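Local coordinates for protein aminotransferase (Paracoccus denitrificans, PDB 4GRX) that probably transfers amino groups from amines or omega-amino acids to keto acceptors, using pyridoxal phosphate as cofactor, at residues H195-G200 and A392-K397. Sequence-based numbering, arbitrary orientation.
Sequences HYWRYG and ALEAVK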
ATOM      1  N   HIS A 195      17.227  22.531   8.517  1.00 27.38           N
ATOM      2  CA  HIS A 195      16.542  23.768   8.195  1.00 26.80           C
ATOM      3  C   HIS A 195      17.263  24.847   8.927  1.00 27.38           C
ATOM      4  O   HIS A 195      17.059  25.061  10.128  1.00 27.68           O
ATOM      5  CB  HIS A 195      15.087  23.672   8.649  1.00 26.24           C
ATOM      6  CG  HIS A 195      14.210  24.825   8.203  1.00 27.07           C
ATOM      7  ND1 HIS A 195      12.918  24.929   8.569  1.00 27.04           N
ATOM      8  CD2 HIS A 195      14.484  25.945   7.420  1.00 27.99           C
ATOM      9  CE1 HIS A 195      12.384  26.039   8.028  1.00 27.95           C
ATOM     10  NE2 HIS A 195      13.342  26.661   7.328  1.00 28.56           N
ATOM     11  N   TYR A 196      18.131  25.537   8.205  1.00 27.75           N
ATOM     12  CA  TYR A 196      19.039  26.504   8.799  1.00 28.41           C
ATOM     13  C   TYR A 196      18.305  27.659   9.486  1.00 29.46           C
ATOM     14  O   TYR A 196      18.644  28.040  10.600  1.00 30.10           O
ATOM     15  CB  TYR A 196      20.046  26.993   7.747  1.00 28.73           C
ATOM     16  CG  TYR A 196      20.952  28.072   8.247  1.00 29.76           C
ATOM     17  CD1 TYR A 196      20.990  29.332   7.623  1.00 30.88           C
ATOM     18  CD2 TYR A 196      21.763  27.856   9.363  1.00 29.57           C
ATOM     19  CE1 TYR A 196      21.817  30.339   8.100  1.00 31.88           C
ATOM     20  CE2 TYR A 196      22.587  28.852   9.847  1.00 30.84           C
ATOM     21  CZ  TYR A 196      22.608  30.086   9.214  1.00 32.06           C
ATOM     22  OH  TYR A 196      23.431  31.055   9.709  1.00 33.51           O
ATOM     23  N   TRP A 197      17.277  28.182   8.831  1.00 29.97           N
ATOM     24  CA  TRP A 197      16.501  29.305   9.338  1.00 30.98           C
ATOM     25  C   TRP A 197      15.833  28.983  10.648  1.00 31.12           C
ATOM     26  O   TRP A 197      15.781  29.820  11.540  1.00 31.95           O
ATOM     27  CB  TRP A 197      15.481  29.711   8.287  1.00 30.98           C
ATOM     28  CG  TRP A 197      14.608  30.884   8.663  1.00 32.01           C
ATOM     29  CD1 TRP A 197      14.878  32.229   8.475  1.00 33.40           C
ATOM     30  CD2 TRP A 197      13.260  30.850   9.270  1.00 31.78           C
ATOM     31  NE1 TRP A 197      13.841  32.999   8.919  1.00 34.38           N
ATOM     32  CE2 TRP A 197      12.843  32.242   9.410  1.00 33.40           C
ATOM     33  CE3 TRP A 197      12.400  29.842   9.703  1.00 30.69           C
ATOM     34  CZ2 TRP A 197      11.618  32.594   9.961  1.00 33.99           C
ATOM     35  CZ3 TRP A 197      11.162  30.208  10.258  1.00 31.13           C
ATOM     36  CH2 TRP A 197      10.783  31.552  10.378  1.00 32.76           C
ATOM     37  N   ARG A 198      15.315  27.769  10.788  1.00 30.71           N
ATOM     38  CA  ARG A 198      14.639  27.397  12.022  1.00 31.48           C
ATOM     39  C   ARG A 198      15.609  26.979  13.128  1.00 31.42           C
ATOM     40  O   ARG A 198      15.473  27.421  14.267  1.00 31.77           O
ATOM     41  CB  ARG A 198      13.585  26.308  11.779  1.00 31.35           C
ATOM     42  CG  ARG A 198      12.890  25.817  13.048  1.00 32.24           C
ATOM     43  CD  ARG A 198      11.435  25.381  12.814  1.00 33.22           C
ATOM     44  NE  ARG A 198      10.535  26.538  12.855  1.00 35.49           N
ATOM     45  CZ  ARG A 198       9.680  26.878  11.887  1.00 36.19           C
ATOM     46  NH1 ARG A 198       9.555  26.127  10.779  1.00 34.99           N
ATOM     47  NH2 ARG A 198       8.935  27.973  12.040  1.00 37.07           N
ATOM     48  N   TYR A 199      16.592  26.153  12.795  1.00 30.93           N
ATOM     49  CA  TYR A 199      17.352  25.461  13.835  1.00 31.44           C
ATOM     50  C   TYR A 199      18.788  25.971  14.035  1.00 32.52           C
ATOM     51  O   TYR A 199      19.490  25.520  14.950  1.00 32.37           O
ATOM     52  CB  TYR A 199      17.285  23.930  13.636  1.00 30.13           C
ATOM     53  CG  TYR A 199      15.863  23.352  13.685  1.00 30.20           C
ATOM     54  CD1 TYR A 199      15.200  22.946  12.509  1.00 29.84           C
ATOM     55  CD2 TYR A 199      15.178  23.212  14.901  1.00 30.56           C
ATOM     56  CE1 TYR A 199      13.906  22.425  12.546  1.00 29.16           C
ATOM     57  CE2 TYR A 199      13.886  22.688  14.952  1.00 29.94           C
ATOM     58  CZ  TYR A 199      13.252  22.298  13.775  1.00 29.53           C
ATOM     59  OH  TYR A 199      11.973  21.771  13.830  1.00 28.91           O
ATOM     60  N   GLY A 200      19.211  26.917  13.196  1.00 33.76           N
ATOM     61  CA  GLY A 200      20.534  27.539  13.326  1.00 35.76           C
ATOM     62  C   GLY A 200      20.606  28.354  14.600  1.00 37.84           C
ATOM     63  O   GLY A 200      19.621  28.973  14.985  1.00 38.39           O
ATOM     64  N   ALA A 392       7.610  27.218  -0.390  1.00 30.26           N
ATOM     65  CA  ALA A 392       6.822  27.543   0.796  1.00 29.98           C
ATOM     66  C   ALA A 392       7.103  28.930   1.387  1.00 30.75           C
ATOM     67  O   ALA A 392       8.237  29.424   1.362  1.00 31.36           O
ATOM     68  CB  ALA A 392       6.962  26.472   1.858  1.00 29.31           C
ATOM     69  N   LEU A 393       6.034  29.544   1.892  1.00 30.51           N
ATOM     70  CA  LEU A 393       6.093  30.751   2.688  1.00 30.92           C
ATOM     71  C   LEU A 393       5.815  30.402   4.162  1.00 30.69           C
ATOM     72  O   LEU A 393       4.883  29.662   4.470  1.00 29.87           O
ATOM     73  CB  LEU A 393       5.047  31.731   2.178  1.00 31.24           C
ATOM     74  CG  LEU A 393       5.253  32.210   0.743  1.00 31.88           C
ATOM     75  CD1 LEU A 393       3.922  32.443   0.029  1.00 31.87           C
ATOM     76  CD2 LEU A 393       6.140  33.454   0.710  1.00 32.72           C
ATOM     77  N   GLU A 394       6.630  30.922   5.070  1.00 31.36           N
ATOM     78  CA  GLU A 394       6.409  30.666   6.495  1.00 31.85           C
ATOM     79  C   GLU A 394       5.684  31.825   7.184  1.00 32.59           C
ATOM     80  O   GLU A 394       6.195  32.937   7.219  1.00 33.62           O
ATOM     81  CB  GLU A 394       7.731  30.428   7.188  1.00 32.23           C
ATOM     82  CG  GLU A 394       7.563  30.103   8.650  1.00 33.02           C
ATOM     83  CD  GLU A 394       7.427  28.614   8.925  1.00 32.71           C
ATOM     84  OE1 GLU A 394       7.637  27.781   8.003  1.00 32.03           O
ATOM     85  OE2 GLU A 394       7.120  28.284  10.087  1.00 33.18           O
ATOM     86  N   ALA A 395       4.502  31.571   7.729  1.00 32.46           N
ATOM     87  CA  ALA A 395       3.751  32.624   8.417  1.00 33.60           C
ATOM     88  C   ALA A 395       4.230  32.810   9.851  1.00 34.82           C
ATOM     89  O   ALA A 395       4.411  31.836  10.594  1.00 35.03           O
ATOM     90  CB  ALA A 395       2.259  32.335   8.392  1.00 33.32           C
ATOM     91  N   VAL A 396       4.447  34.058  10.243  1.00 35.93           N
ATOM     92  CA  VAL A 396       4.911  34.334  11.599  1.00 37.08           C
ATOM     93  C   VAL A 396       4.053  35.429  12.212  1.00 38.31           C
ATOM     94  O   VAL A 396       3.610  36.319  11.497  1.00 38.77           O
ATOM     95  CB  VAL A 396       6.406  34.737  11.615  1.00 37.35           C
ATOM     96  CG1 VAL A 396       7.269  33.626  11.031  1.00 36.22           C
ATOM     97  CG2 VAL A 396       6.632  36.033  10.851  1.00 37.72           C
ATOM     98  N   LYS A 397       3.799  35.351  13.520  1.00 39.51           N
ATOM     99  CA  LYS A 397       3.205  36.474  14.273  1.00 40.97           C
ATOM    100  C   LYS A 397       4.182  37.649  14.349  1.00 42.48           C
ATOM    101  O   LYS A 397       3.828  38.769  14.024  1.00 43.30           O
ATOM    102  CB  LYS A 397       2.804  36.058  15.691  1.00 41.24           C
ATOM    103  CG  LYS A 397       2.272  37.207  16.545  1.00 42.45           C
ATOM    104  CD  LYS A 397       0.832  37.563  16.177  1.00 42.15           C
ATOM    105  CE  LYS A 397       0.461  38.987  16.573  1.00 43.28           C
ATOM    106  NZ  LYS A 397      -0.908  39.343  16.103  1.00 43.17           N
TER
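The short helix 196-199 meets the middle strand of the small antiparallel sheet formed by 381-387, 390-395 and 432-435 through a salt bridge between Arg-198 and Glu-394. NH2 of Arg-198 gives a nearly straight hydrogen bond to OE2 of Glu-394 (2.7 Å, N-H...O 166°), while NH1 of Arg-198 reaches the same OE2 of Glu-394 only weakly, at 3.3 Å. OE2 lies near the guanidinium plane, yet the donor NH2 stands 57° out of the carboxylate plane, so the two flat groups do not form a coplanar, two-oxygen pairing. The other oxygen, OE1, is engaged from within the sheet by a salt bridge with Arg-385 and a hydrogen bond with Ser-432, which together probably hold the carboxylate in this rotation and spread its charge over two arginines. In this fold type I, class III aminotransferase, helix 196-199 follows strand 188-191, an outermost strand of the large seven-stranded sheet; the bridge thus links the segment leaving that strand to the smaller sheet, with the glutamate side chain about 14 Å from the bound delta-amino valeric acid. Trp-197 fills the apolar side of the contact. Its side chain leaves anti to the backbone N (chi1 -179°), which carries the six-membered ring toward the strand, where CH2 of Trp-197 lies 3.9 Å from CG of Glu-394 and 4.1 Å from CG1 of Val-396, the methyl sitting at the ring edge. CZ3 of the same ring also rests over one face of the Arg-198 guanidinium. An alanine in place of Glu-394 would probably leave Arg-198 and Arg-385 without their common counter-charge and the indole without the methylene it packs on. Lys-402 makes a cation-pi contact with the indole, and its NZ is hydrogen-bonded to the backbone O of Trp-197.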